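PDB 3R6O: 2-hydroxyhepta-2,4-diene-1, 7-dioateisomerase from Mycobacterium abscessus, which probably catalyses isomerisation of 2-hydroxyhepta-2,4-diene-1,7-dioate, as a magnesium-binding member of the fumarylacetoacetate hydrolase (FAH) family. Local coordinates for residues A[235-240]-A[251-256]; A[143-148]-A[315-320]; A[170-175]-A[263-268]; A[97-102]-A[220-225]. All coordinates share one frame; numbering follows the deposited sequence. Where two conformers were deposited one is given.

Contact 1 (A[235-240]-A[251-256])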
loop_
_atom_site.group_PDB
_atom_site.type_symbol
_atom_site.label_atom_id
_atom_site.label_comp_id
_atom_site.label_asym_id
_atom_site.label_seq_id
_atom_site.Cartn_x
_atom_site.Cartn_y
_atom_site.Cartn_z
ATOM N N PHE A 235 -22.393 11.715 -6.504
ATOM C CA PHE A 235 -21.522 10.990 -7.431
ATOM C C PHE A 235 -22.179 10.878 -8.792
ATOM O O PHE A 235 -23.409 10.956 -8.909
ATOM C CB PHE A 235 -21.167 9.602 -6.874
ATOM C CG PHE A 235 -20.201 9.670 -5.735
ATOM C CD1 PHE A 235 -18.830 9.714 -5.972
ATOM C CD2 PHE A 235 -20.655 9.785 -4.435
ATOM C CE1 PHE A 235 -17.957 9.860 -4.922
ATOM C CE2 PHE A 235 -19.793 9.904 -3.402
ATOM C CZ PHE A 235 -18.437 9.926 -3.636
ATOM N N GLU A 236 -21.350 10.757 -9.820
ATOM C CA GLU A 236 -21.819 10.625 -11.179
ATOM C C GLU A 236 -21.947 9.153 -11.531
ATOM O O GLU A 236 -21.552 8.264 -10.769
ATOM C CB GLU A 236 -20.869 11.318 -12.163
ATOM C CG GLU A 236 -20.715 12.831 -11.922
ATOM C CD GLU A 236 -20.353 13.604 -13.169
ATOM O OE1 GLU A 236 -20.483 13.063 -14.290
ATOM O OE2 GLU A 236 -19.977 14.784 -13.032
ATOM N N THR A 237 -22.579 8.931 -12.660
ATOM C CA THR A 237 -22.785 7.609 -13.227
ATOM C C THR A 237 -21.891 7.472 -14.457
ATOM O O THR A 237 -21.700 8.443 -15.213
ATOM C CB THR A 237 -24.266 7.472 -13.526
ATOM O OG1 THR A 237 -24.960 7.440 -12.261
ATOM C CG2 THR A 237 -24.595 6.226 -14.338
ATOM N N PHE A 238 -21.315 6.271 -14.635
ATOM C CA PHE A 238 -20.487 5.974 -15.801
ATOM C C PHE A 238 -20.888 4.680 -16.474
ATOM O O PHE A 238 -21.347 3.741 -15.816
ATOM C CB PHE A 238 -19.026 5.878 -15.407
ATOM C CG PHE A 238 -18.557 7.063 -14.681
ATOM C CD1 PHE A 238 -17.961 8.119 -15.343
ATOM C CD2 PHE A 238 -18.771 7.155 -13.325
ATOM C CE1 PHE A 238 -17.579 9.234 -14.650
ATOM C CE2 PHE A 238 -18.371 8.253 -12.633
ATOM C CZ PHE A 238 -17.776 9.294 -13.294
ATOM N N ASP A 239 -20.741 4.654 -17.794
ATOM C CA ASP A 239 -20.911 3.421 -18.567
ATOM C C ASP A 239 -19.584 3.126 -19.197
ATOM O O ASP A 239 -18.950 4.012 -19.739
ATOM C CB ASP A 239 -21.974 3.595 -19.644
ATOM C CG ASP A 239 -23.356 3.824 -19.057
ATOM O OD1 ASP A 239 -23.781 3.040 -18.159
ATOM O OD2 ASP A 239 -24.014 4.795 -19.477
ATOM N N PHE A 240 -19.133 1.884 -19.132
ATOM C CA PHE A 240 -17.769 1.609 -19.563
ATOM C C PHE A 240 -17.669 0.249 -20.241
ATOM O O PHE A 240 -18.449 -0.659 -19.942
ATOM C CB PHE A 240 -16.797 1.729 -18.373
ATOM C CG PHE A 240 -17.209 0.918 -17.164
ATOM C CD1 PHE A 240 -16.665 -0.319 -16.940
ATOM C CD2 PHE A 240 -18.208 1.368 -16.301
ATOM C CE1 PHE A 240 -17.045 -1.081 -15.837
ATOM C CE2 PHE A 240 -18.627 0.588 -15.190
ATOM C CZ PHE A 240 -18.051 -0.632 -14.971
ATOM N N SER A 251 -18.751 -5.110 -20.238
ATOM C CA SER A 251 -19.594 -3.928 -20.404
ATOM C C SER A 251 -20.297 -3.685 -19.070
ATOM O O SER A 251 -20.976 -4.598 -18.547
ATOM C CB SER A 251 -20.614 -4.126 -21.534
ATOM O OG SER A 251 -21.429 -2.960 -21.653
ATOM N N GLY A 252 -20.079 -2.504 -18.483
ATOM C CA GLY A 252 -20.701 -2.189 -17.224
ATOM C C GLY A 252 -21.241 -0.779 -17.139
ATOM O O GLY A 252 -20.903 0.097 -17.954
ATOM N N SER A 253 -22.120 -0.613 -16.159
ATOM C CA SER A 253 -22.647 0.662 -15.703
ATOM C C SER A 253 -22.506 0.707 -14.167
ATOM O O SER A 253 -22.794 -0.267 -13.477
ATOM C CB SER A 253 -24.123 0.750 -16.064
ATOM O OG SER A 253 -24.767 1.884 -15.475
ATOM N N THR A 254 -22.112 1.849 -13.614
ATOM C CA THR A 254 -21.962 1.949 -12.169
ATOM C C THR A 254 -23.292 1.772 -11.386
ATOM O O THR A 254 -23.275 1.551 -10.172
ATOM C CB THR A 254 -21.222 3.250 -11.789
ATOM O OG1 THR A 254 -21.960 4.384 -12.255
ATOM C CG2 THR A 254 -19.779 3.216 -12.422
ATOM N N VAL A 255 -24.434 1.761 -12.075
ATOM C CA VAL A 255 -25.712 1.513 -11.413
ATOM C C VAL A 255 -25.828 0.074 -10.931
ATOM O O VAL A 255 -26.697 -0.240 -10.122
ATOM C CB VAL A 255 -26.943 1.814 -12.317
ATOM C CG1 VAL A 255 -26.960 3.279 -12.716
ATOM C CG2 VAL A 255 -26.981 0.898 -13.532
ATOM N N ASP A 256 -24.964 -0.800 -11.437
ATOM C CA ASP A 256 -25.005 -2.204 -11.039
ATOM C C ASP A 256 -24.084 -2.510 -9.874
ATOM O O ASP A 256 -23.974 -3.666 -9.432
ATOM C CB ASP A 256 -24.696 -3.098 -12.237
ATOM C CG ASP A 256 -25.819 -3.072 -13.259
ATOM O OD1 ASP A 256 -26.985 -3.290 -12.826
ATOM O OD2 ASP A 256 -25.557 -2.834 -14.467
HETATM O O HOH W 1 -23.979 5.043 -10.625
#
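Phe240 lays its ring over Gly252 at the open end of the beta hairpin formed by strands 239-244 and 247-253. Its CG sits between the backbone N and the carbonyl carbon (chi1 52°), which swings the ring across the neighbouring strand. There CA of Gly252 stands 4.0 Å from the centroid of the Phe240 ring, a CH-pi contact over the face. Glycine suits the place: with no side chain, Gly252 leaves room for the ring to lie against its CA. Beneath the ring the two residues form an antiparallel hydrogen-bonded pair, with Phe240 N to Gly252 O at 2.8 Å and Gly252 N to Phe240 O at 2.9 Å. The ring continues inward to Ile159 and Ile161 of strand 155-165, the strand that also carries the magnesium ligand Glu160.

On the opposite face of the sheet from the Phe240 ring, Asp239 and Ser253 are a non-hydrogen-bonded pair, joined at their side chains by a weak bond from Ser253 OG to Asp239 OD1.

Thr254 then takes over from the sheet as the chain turns into a 3-10 segment. Its N donates to Phe238 O (3.0 Å), while its CG2 lies at the edge of the Phe238 ring, near the ring plane. The hydroxyl has two partners: Phe238 N donates to Thr254 OG1 at 3.1 Å with an angle of 168°, and a water 2.7 Å from Thr254 OG1 also lies 3.1 Å from Thr237 OG1.

Contact 2 (A[143-148]-A[315-320])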
loop_
_atom_site.group_PDB
_atom_site.type_symbol
_atom_site.label_atom_id
_atom_site.label_comp_id
_atom_site.label_asym_id
_atom_site.label_seq_id
_atom_site.Cartn_x
_atom_site.Cartn_y
_atom_site.Cartn_z
ATOM N N ARG A 143 -1.609 4.055 -21.926
ATOM C CA ARG A 143 -1.157 3.471 -23.167
ATOM C C ARG A 143 0.018 2.537 -22.954
ATOM O O ARG A 143 0.649 2.095 -23.911
ATOM C CB ARG A 143 -0.796 4.572 -24.183
ATOM C CG ARG A 143 -1.989 5.357 -24.657
ATOM C CD ARG A 143 -1.733 6.076 -25.989
ATOM N NE ARG A 143 -2.815 5.844 -26.946
ATOM C CZ ARG A 143 -2.786 4.963 -27.953
ATOM N NH1 ARG A 143 -1.726 4.195 -28.184
ATOM N NH2 ARG A 143 -3.840 4.850 -28.745
ATOM N N ASP A 144 0.289 2.211 -21.699
ATOM C CA ASP A 144 1.444 1.437 -21.353
ATOM C C ASP A 144 1.147 -0.055 -21.434
ATOM O O ASP A 144 0.044 -0.498 -21.092
ATOM C CB ASP A 144 1.902 1.785 -19.933
ATOM C CG ASP A 144 2.437 3.201 -19.819
ATOM O OD1 ASP A 144 2.714 3.840 -20.859
ATOM O OD2 ASP A 144 2.624 3.649 -18.672
ATOM N N ALA A 145 2.155 -0.828 -21.812
ATOM C CA ALA A 145 1.996 -2.251 -21.912
ATOM C C ALA A 145 1.710 -2.867 -20.553
ATOM O O ALA A 145 2.243 -2.424 -19.523
ATOM C CB ALA A 145 3.207 -2.902 -22.513
ATOM N N VAL A 146 0.858 -3.876 -20.569
ATOM C CA VAL A 146 0.750 -4.841 -19.465
ATOM C C VAL A 146 1.718 -5.970 -19.742
ATOM O O VAL A 146 1.735 -6.526 -20.839
ATOM C CB VAL A 146 -0.671 -5.424 -19.381
ATOM C CG1 VAL A 146 -0.724 -6.607 -18.355
ATOM C CG2 VAL A 146 -1.629 -4.291 -18.985
ATOM N N ILE A 147 2.522 -6.309 -18.740
ATOM C CA ILE A 147 3.615 -7.229 -18.920
ATOM C C ILE A 147 3.284 -8.416 -18.072
ATOM O O ILE A 147 3.234 -8.305 -16.854
ATOM C CB ILE A 147 4.942 -6.643 -18.441
ATOM C CG1 ILE A 147 5.332 -5.366 -19.254
ATOM C CG2 ILE A 147 6.025 -7.693 -18.491
ATOM C CD1 ILE A 147 5.595 -5.608 -20.695
ATOM N N ALA A 148 3.034 -9.544 -18.727
ATOM C CA ALA A 148 2.716 -10.776 -18.015
ATOM C C ALA A 148 3.997 -11.422 -17.527
ATOM O O ALA A 148 4.861 -11.796 -18.348
ATOM C CB ALA A 148 1.965 -11.717 -18.914
ATOM N N ARG A 315 -5.391 2.082 -24.325
ATOM C CA ARG A 315 -4.913 1.064 -25.284
ATOM C C ARG A 315 -3.638 0.443 -24.743
ATOM O O ARG A 315 -2.539 1.060 -24.801
ATOM C CB ARG A 315 -4.641 1.697 -26.636
ATOM C CG ARG A 315 -4.177 0.690 -27.634
ATOM C CD ARG A 315 -4.148 1.260 -29.039
ATOM N NE ARG A 315 -3.780 0.216 -29.988
ATOM C CZ ARG A 315 -2.545 -0.277 -30.121
ATOM N NH1 ARG A 315 -1.556 0.180 -29.377
ATOM N NH2 ARG A 315 -2.300 -1.245 -31.001
ATOM N N LEU A 316 -3.765 -0.787 -24.264
ATOM C CA LEU A 316 -2.713 -1.441 -23.549
ATOM C C LEU A 316 -2.247 -2.706 -24.285
ATOM O O LEU A 316 -2.976 -3.726 -24.320
ATOM C CB LEU A 316 -3.213 -1.813 -22.160
ATOM C CG LEU A 316 -4.015 -0.833 -21.315
ATOM C CD1 LEU A 316 -4.516 -1.568 -20.039
ATOM C CD2 LEU A 316 -3.185 0.418 -20.966
ATOM N N PRO A 317 -1.057 -2.641 -24.906
ATOM C CA PRO A 317 -0.524 -3.848 -25.545
ATOM C C PRO A 317 -0.020 -4.838 -24.496
ATOM O O PRO A 317 0.494 -4.399 -23.475
ATOM C CB PRO A 317 0.590 -3.325 -26.438
ATOM C CG PRO A 317 0.996 -1.993 -25.849
ATOM C CD PRO A 317 -0.183 -1.462 -25.063
ATOM N N VAL A 318 -0.237 -6.141 -24.731
ATOM C CA VAL A 318 0.193 -7.194 -23.806
ATOM C C VAL A 318 1.447 -7.902 -24.336
ATOM O O VAL A 318 1.496 -8.293 -25.485
ATOM C CB VAL A 318 -0.922 -8.254 -23.580
ATOM C CG1 VAL A 318 -0.406 -9.384 -22.666
ATOM C CG2 VAL A 318 -2.182 -7.572 -22.978
ATOM N N HIS A 319 2.459 -8.021 -23.476
ATOM C CA HIS A 319 3.696 -8.719 -23.790
ATOM C C HIS A 319 4.046 -9.639 -22.627
ATOM O O HIS A 319 4.053 -9.184 -21.476
ATOM C CB HIS A 319 4.836 -7.721 -23.933
ATOM C CG HIS A 319 4.673 -6.751 -25.072
ATOM N ND1 HIS A 319 5.317 -6.908 -26.276
ATOM C CD2 HIS A 319 3.975 -5.597 -25.167
ATOM C CE1 HIS A 319 5.006 -5.902 -27.077
ATOM N NE2 HIS A 319 4.178 -5.100 -26.435
ATOM N N ASP A 320 4.439 -10.869 -22.943
ATOM C CA ASP A 320 4.955 -11.820 -21.958
ATOM C C ASP A 320 6.440 -11.637 -21.754
ATOM O O ASP A 320 7.193 -11.466 -22.725
ATOM C CB ASP A 320 4.728 -13.253 -22.425
ATOM C CG ASP A 320 3.258 -13.654 -22.444
ATOM O OD1 ASP A 320 2.390 -12.817 -22.146
ATOM O OD2 ASP A 320 2.992 -14.821 -22.823
#
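Val146 grips the neighbouring strand by both of its backbone polar atoms: its N donates to Pro317 O (3.0 Å) and its O accepts from His319 N (3.1 Å). Ala148 N adds a third bond, to His319 O at 3.0 Å. The bond from His319 N is fairly straight at 166°, whereas that from Val146 N is bent to 137°, where the strand is only beginning. Pro317 has no N-H to give, and it takes part in the pairing through its carbonyl O.

Side chains alternate between the two faces. Val146 and Val318 share one, where Val146 CG2 also meets Leu316 CD1 at 4.1 Å; beta-branched and leucine side chains fill this buried side against Leu155 and Pro221. Toward the other face lie Ile147 and His319. With CG1 beside the backbone N (chi1 -62°), Ile147 brings CD1 to 3.9 Å from His319 CB, while Ala145 CB approaches CD2 of the imidazole.

At the exposed end, one of two conformers of Arg143 sets its guanidinium over Arg315 CB, with Arg143 NH2 3.6 Å from Arg315 CD; since the other conformer may differ, this contact is tentative.

Strand 146-148 thus pairs in parallel with 312-320, forming the outer edge within this chain of a five-stranded mixed sheet in the FAH-family fold.

Contact 3 (A[170-175]-A[263-268])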
loop_
_atom_site.group_PDB
_atom_site.type_symbol
_atom_site.label_atom_id
_atom_site.label_comp_id
_atom_site.label_asym_id
_atom_site.label_seq_id
_atom_site.Cartn_x
_atom_site.Cartn_y
_atom_site.Cartn_z
ATOM N N TYR A 170 -11.479 9.125 7.798
ATOM C CA TYR A 170 -11.557 7.839 8.461
ATOM C C TYR A 170 -12.961 7.739 9.046
ATOM O O TYR A 170 -13.430 8.688 9.666
ATOM C CB TYR A 170 -10.496 7.739 9.556
ATOM C CG TYR A 170 -10.486 6.417 10.320
ATOM C CD1 TYR A 170 -10.448 5.187 9.644
ATOM C CD2 TYR A 170 -10.474 6.400 11.712
ATOM C CE1 TYR A 170 -10.425 3.971 10.352
ATOM C CE2 TYR A 170 -10.458 5.193 12.431
ATOM C CZ TYR A 170 -10.432 3.982 11.740
ATOM O OH TYR A 170 -10.427 2.805 12.464
ATOM N N ARG A 171 -13.644 6.608 8.839
ATOM C CA ARG A 171 -15.079 6.478 9.200
ATOM C C ARG A 171 -15.895 7.640 8.588
ATOM O O ARG A 171 -16.667 8.321 9.277
ATOM C CB ARG A 171 -15.308 6.400 10.713
ATOM C CG ARG A 171 -15.255 5.001 11.299
ATOM C CD ARG A 171 -13.836 4.445 11.338
ATOM N NE ARG A 171 -13.787 3.143 11.993
ATOM C CZ ARG A 171 -13.577 2.910 13.282
ATOM N NH1 ARG A 171 -13.410 3.896 14.173
ATOM N NH2 ARG A 171 -13.558 1.650 13.695
ATOM N N ILE A 172 -15.682 7.829 7.295
ATOM C CA ILE A 172 -16.390 8.805 6.479
ATOM C C ILE A 172 -17.837 8.377 6.376
ATOM O O ILE A 172 -18.126 7.229 6.055
ATOM C CB ILE A 172 -15.792 8.888 5.078
ATOM C CG1 ILE A 172 -14.313 9.264 5.163
ATOM C CG2 ILE A 172 -16.581 9.862 4.143
ATOM C CD1 ILE A 172 -13.633 9.198 3.850
ATOM N N GLU A 173 -18.744 9.302 6.665
ATOM C CA GLU A 173 -20.162 9.004 6.598
ATOM C C GLU A 173 -20.576 9.057 5.111
ATOM O O GLU A 173 -20.044 9.868 4.315
ATOM C CB GLU A 173 -20.930 9.996 7.497
ATOM C CG GLU A 173 -22.122 9.416 8.291
ATOM C CD GLU A 173 -21.767 8.298 9.260
ATOM O OE1 GLU A 173 -20.575 8.080 9.571
ATOM O OE2 GLU A 173 -22.707 7.625 9.727
ATOM N N ARG A 174 -21.494 8.180 4.733
ATOM C CA ARG A 174 -22.008 8.096 3.375
ATOM C C ARG A 174 -22.307 9.459 2.735
ATOM O O ARG A 174 -21.850 9.724 1.641
ATOM C CB ARG A 174 -23.288 7.260 3.390
ATOM C CG ARG A 174 -23.629 6.598 2.112
ATOM C CD ARG A 174 -24.864 5.704 2.319
ATOM N NE ARG A 174 -24.603 4.715 3.380
ATOM C CZ ARG A 174 -25.138 3.495 3.449
ATOM N NH1 ARG A 174 -26.020 3.084 2.546
ATOM N NH2 ARG A 174 -24.797 2.690 4.453
ATOM N N SER A 175 -23.048 10.326 3.417
ATOM C CA SER A 175 -23.503 11.574 2.802
ATOM C C SER A 175 -22.369 12.593 2.620
ATOM O O SER A 175 -22.514 13.558 1.882
ATOM C CB SER A 175 -24.611 12.215 3.634
ATOM O OG SER A 175 -24.054 12.735 4.819
ATOM N N GLU A 263 -21.062 4.527 -0.758
ATOM C CA GLU A 263 -20.980 3.389 0.144
ATOM C C GLU A 263 -19.623 2.699 0.113
ATOM O O GLU A 263 -19.188 2.149 1.130
ATOM C CB GLU A 263 -22.057 2.369 -0.209
ATOM C CG GLU A 263 -23.450 2.801 0.021
ATOM C CD GLU A 263 -24.450 1.797 -0.566
ATOM O OE1 GLU A 263 -24.608 1.717 -1.829
ATOM O OE2 GLU A 263 -25.071 1.086 0.258
ATOM N N VAL A 264 -18.988 2.696 -1.054
ATOM C CA VAL A 264 -17.575 2.270 -1.212
ATOM C C VAL A 264 -16.655 3.081 -0.291
ATOM O O VAL A 264 -15.933 2.513 0.530
ATOM C CB VAL A 264 -17.130 2.334 -2.681
ATOM C CG1 VAL A 264 -15.596 2.169 -2.836
ATOM C CG2 VAL A 264 -17.820 1.201 -3.492
ATOM N N VAL A 265 -16.763 4.409 -0.359
ATOM C CA VAL A 265 -15.927 5.274 0.465
ATOM C C VAL A 265 -16.192 5.057 1.963
ATOM O O VAL A 265 -15.245 4.978 2.772
ATOM C CB VAL A 265 -16.110 6.744 0.088
ATOM C CG1 VAL A 265 -15.410 7.653 1.105
ATOM C CG2 VAL A 265 -15.590 6.994 -1.339
ATOM N N GLU A 266 -17.478 4.972 2.313
ATOM C CA GLU A 266 -17.908 4.624 3.655
ATOM C C GLU A 266 -17.352 3.290 4.139
ATOM O O GLU A 266 -16.786 3.223 5.239
ATOM C CB GLU A 266 -19.437 4.595 3.727
ATOM C CG GLU A 266 -20.011 4.258 5.086
ATOM C CD GLU A 266 -21.526 4.175 5.071
ATOM O OE1 GLU A 266 -22.087 3.563 4.154
ATOM O OE2 GLU A 266 -22.151 4.785 5.940
ATOM N N THR A 267 -17.544 2.218 3.364
ATOM C CA THR A 267 -17.119 0.885 3.800
ATOM C C THR A 267 -15.602 0.759 3.848
ATOM O O THR A 267 -15.060 0.191 4.809
ATOM C CB THR A 267 -17.682 -0.280 2.906
ATOM O OG1 THR A 267 -19.095 -0.221 2.885
ATOM C CG2 THR A 267 -17.311 -1.626 3.478
ATOM N N VAL A 268 -14.897 1.278 2.839
ATOM C CA VAL A 268 -13.430 1.212 2.857
ATOM C C VAL A 268 -12.873 2.023 4.029
ATOM O O VAL A 268 -12.044 1.527 4.804
ATOM C CB VAL A 268 -12.812 1.684 1.540
ATOM C CG1 VAL A 268 -11.271 1.875 1.700
ATOM C CG2 VAL A 268 -13.167 0.696 0.416
HETATM O O HOH W 2 -17.110 4.910 7.288
#
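A salt-bridge network ties the loop between strands 155-165 and 181-192 to helix 261-269, with Arg174 of the loop set between Glu263 and Glu266. These acids lie three residues, or nearly one turn, apart on the helix, so one long basic side chain can meet both. Arg174 starts with CG anti to its own N (chi1 -155°) and bends at chi3, bringing the guanidinium to the two glutamates. In the salt bridge to Glu266, NH2 and NE of Arg174 both lie 2.9 Å from Glu266 OE1. The carboxylate and guanidinium planes are 90° apart, so a single oxygen faces the two nitrogens, and not one oxygen each. Glu263 runs alongside in the same direction, placing its CG over one face of the guanidinium. Its OE2 is 3.2 Å from Arg174 NH1, but well out of the guanidinium plane, and the attraction there is one of charge alone. The other oxygen, Glu263 OE1, accepts a hydrogen bond from Gly260 N.

Away from the charged groups, Ile172 CD1 touches Val265 CG1 at 3.6 Å; both residues are buried and branched, which suits an apolar seam between loop and helix. Alongside, a water donates to Ile172 O (2.8 Å) and Glu266 O (2.7 Å), bridging loop and helix backbones.

Just before Ile172, Arg171 forms a salt bridge to Glu321 of the second subunit, while Ile172 N bonds to Ser269 OG near the helix's end. Another side of the helix faces strand 106-110, where Val264 and Val268 pack on Leu109.

Contact 4 (A[97-102]-A[220-225])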
loop_
_atom_site.group_PDB
_atom_site.type_symbol
_atom_site.label_atom_id
_atom_site.label_comp_id
_atom_site.label_asym_id
_atom_site.label_seq_id
_atom_site.Cartn_x
_atom_site.Cartn_y
_atom_site.Cartn_z
ATOM N N GLY A 97 0.705 9.884 -18.919
ATOM C CA GLY A 97 1.027 8.984 -17.852
ATOM C C GLY A 97 -0.171 8.656 -16.983
ATOM O O GLY A 97 -1.287 9.133 -17.226
ATOM N N ALA A 98 0.096 7.862 -15.950
ATOM C CA ALA A 98 -0.829 7.656 -14.859
ATOM C C ALA A 98 -1.150 9.037 -14.252
ATOM O O ALA A 98 -0.237 9.769 -13.876
ATOM C CB ALA A 98 -0.190 6.720 -13.806
ATOM N N PRO A 99 -2.431 9.417 -14.186
ATOM C CA PRO A 99 -2.730 10.769 -13.665
ATOM C C PRO A 99 -2.287 11.010 -12.201
ATOM O O PRO A 99 -1.866 12.130 -11.861
ATOM C CB PRO A 99 -4.254 10.869 -13.818
ATOM C CG PRO A 99 -4.580 9.879 -14.912
ATOM C CD PRO A 99 -3.654 8.747 -14.685
ATOM N N ILE A 100 -2.393 9.977 -11.358
ATOM C CA ILE A 100 -1.846 9.973 -10.007
ATOM C C ILE A 100 -0.687 8.974 -9.977
ATOM O O ILE A 100 -0.899 7.763 -9.836
ATOM C CB ILE A 100 -2.900 9.583 -8.951
ATOM C CG1 ILE A 100 -4.221 10.368 -9.136
ATOM C CG2 ILE A 100 -2.299 9.719 -7.496
ATOM C CD1 ILE A 100 -4.064 11.924 -9.093
ATOM N N PRO A 101 0.545 9.472 -10.151
ATOM C CA PRO A 101 1.606 8.506 -10.378
ATOM C C PRO A 101 2.093 7.815 -9.107
ATOM O O PRO A 101 2.645 6.734 -9.197
ATOM C CB PRO A 101 2.732 9.317 -11.009
ATOM C CG PRO A 101 2.272 10.706 -11.149
ATOM C CD PRO A 101 0.906 10.833 -10.572
ATOM N N GLU A 102 1.846 8.404 -7.949
ATOM C CA GLU A 102 2.425 7.883 -6.676
ATOM C C GLU A 102 1.392 7.988 -5.579
ATOM O O GLU A 102 1.594 8.745 -4.620
ATOM C CB GLU A 102 3.676 8.698 -6.288
ATOM C CG GLU A 102 4.893 8.433 -7.175
ATOM C CD GLU A 102 6.189 8.914 -6.545
ATOM O OE1 GLU A 102 6.379 8.690 -5.318
ATOM O OE2 GLU A 102 7.004 9.539 -7.265
ATOM N N CYS A 220 -1.676 -2.152 -12.606
ATOM C CA CYS A 220 -2.728 -1.144 -12.336
ATOM C C CYS A 220 -2.700 0.021 -13.321
ATOM O O CYS A 220 -2.408 1.176 -12.951
ATOM C CB CYS A 220 -2.672 -0.626 -10.901
ATOM S SG CYS A 220 -4.237 0.161 -10.371
ATOM N N PRO A 221 -2.976 -0.260 -14.600
ATOM C CA PRO A 221 -3.200 0.808 -15.552
ATOM C C PRO A 221 -4.262 1.805 -15.070
ATOM O O PRO A 221 -5.268 1.406 -14.503
ATOM C CB PRO A 221 -3.677 0.073 -16.809
ATOM C CG PRO A 221 -3.198 -1.310 -16.667
ATOM C CD PRO A 221 -3.173 -1.576 -15.208
ATOM N N THR A 222 -4.020 3.092 -15.304
ATOM C CA THR A 222 -4.937 4.179 -14.904
ATOM C C THR A 222 -4.914 5.309 -15.939
ATOM O O THR A 222 -3.930 5.466 -16.689
ATOM C CB THR A 222 -4.511 4.812 -13.547
ATOM O OG1 THR A 222 -3.208 5.405 -13.664
ATOM C CG2 THR A 222 -4.500 3.789 -12.433
ATOM N N GLY A 223 -5.986 6.112 -15.962
ATOM C CA GLY A 223 -6.092 7.232 -16.905
ATOM C C GLY A 223 -6.990 6.910 -18.097
ATOM O O GLY A 223 -7.623 5.848 -18.155
ATOM N N PRO A 224 -6.999 7.788 -19.096
ATOM C CA PRO A 224 -6.005 8.847 -19.323
ATOM C C PRO A 224 -6.118 10.129 -18.492
ATOM O O PRO A 224 -5.204 10.964 -18.552
ATOM C CB PRO A 224 -6.179 9.170 -20.821
ATOM C CG PRO A 224 -7.577 8.768 -21.147
ATOM C CD PRO A 224 -7.872 7.570 -20.255
ATOM N N TRP A 225 -7.208 10.322 -17.755
ATOM C CA TRP A 225 -7.307 11.539 -16.974
ATOM C C TRP A 225 -8.083 11.396 -15.697
ATOM O O TRP A 225 -8.873 10.468 -15.529
ATOM C CB TRP A 225 -7.861 12.695 -17.848
ATOM C CG TRP A 225 -9.196 12.449 -18.504
ATOM C CD1 TRP A 225 -10.403 12.382 -17.884
ATOM C CD2 TRP A 225 -9.465 12.297 -19.912
ATOM N NE1 TRP A 225 -11.396 12.148 -18.794
ATOM C CE2 TRP A 225 -10.856 12.109 -20.049
ATOM C CE3 TRP A 225 -8.664 12.285 -21.061
ATOM C CZ2 TRP A 225 -11.471 11.910 -21.285
ATOM C CZ3 TRP A 225 -9.260 12.100 -22.285
ATOM C CH2 TRP A 225 -10.661 11.915 -22.397
HETATM O O HOH W 3 -2.494 11.433 -17.972
HETATM O O HOH W 4 -3.020 7.192 -11.388
#
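Pro99 packs against residues 222-225, at the short strand that starts at Cys220 and pairs in parallel with strand 139-140 deep in the FAH-family fold. The contact is fully buried, and no direct hydrogen bond crosses it; van der Waals touches and bridging waters do the work.

The apolar touches centre on the proline ring. Pro99 CD lies 3.6 Å from Gly223 CA, and CG of the same ring rests 3.8 Å from Trp225 CA, so the ring edge lies along the backbone. Gly223 suits this place twice over: glycine readily accepts its positive phi of 101°, and the lack of a side chain lets Pro99 CD come close. A cis peptide bond precedes Pro224, whose CG lies over one face of the Trp225 ring, while Trp225 NE1 bonds to Lys310 O. Pro99 and Thr222 both also touch Met185 of strand 181-192.

Polar and apolar contact mix at Thr222. Its OG1 stands between the backbone N and the carbonyl carbon (chi1 62°) and faces the 97-102 loop, where the methyl of Ala98 sits close against it, CB being 3.3 Å from Thr222 OG1. The hydroxyl's hydrogen bond within the protein is to Ser140 O of strand 139-140.

Water links the two segments at two points. One water lies 2.7 Å from Gly97 O and 2.8 Å from Pro224 O, bridging the two carbonyls. The other binds the backbone N and O of Ile100, accepting from Ile100 N and donating to Ile100 O at 2.7 Å, and sits 2.9 Å from Thr222 OG1.

How the contacts relate
Contact 4 is the buried one, about 7 Å from the chain centre, and relies on proline, glycine and water; the other three are only partly buried. Contacts 1 and 2 belong to one five-stranded sheet, at its two outermost strands within this chain, and both use backbone bonds, antiparallel in the first and parallel in the second. Contact 3, about 19 Å from the centre, depends instead on salt bridges at a loop-helix junction, and its helix follows the hairpin of contact 1 in the chain. Contacts 2 and 4 meet directly, Leu316 CD1 lying 3.6 Å from Pro221 CG, whereas contacts 2 and 3 lie on opposite sides of the chain's centre.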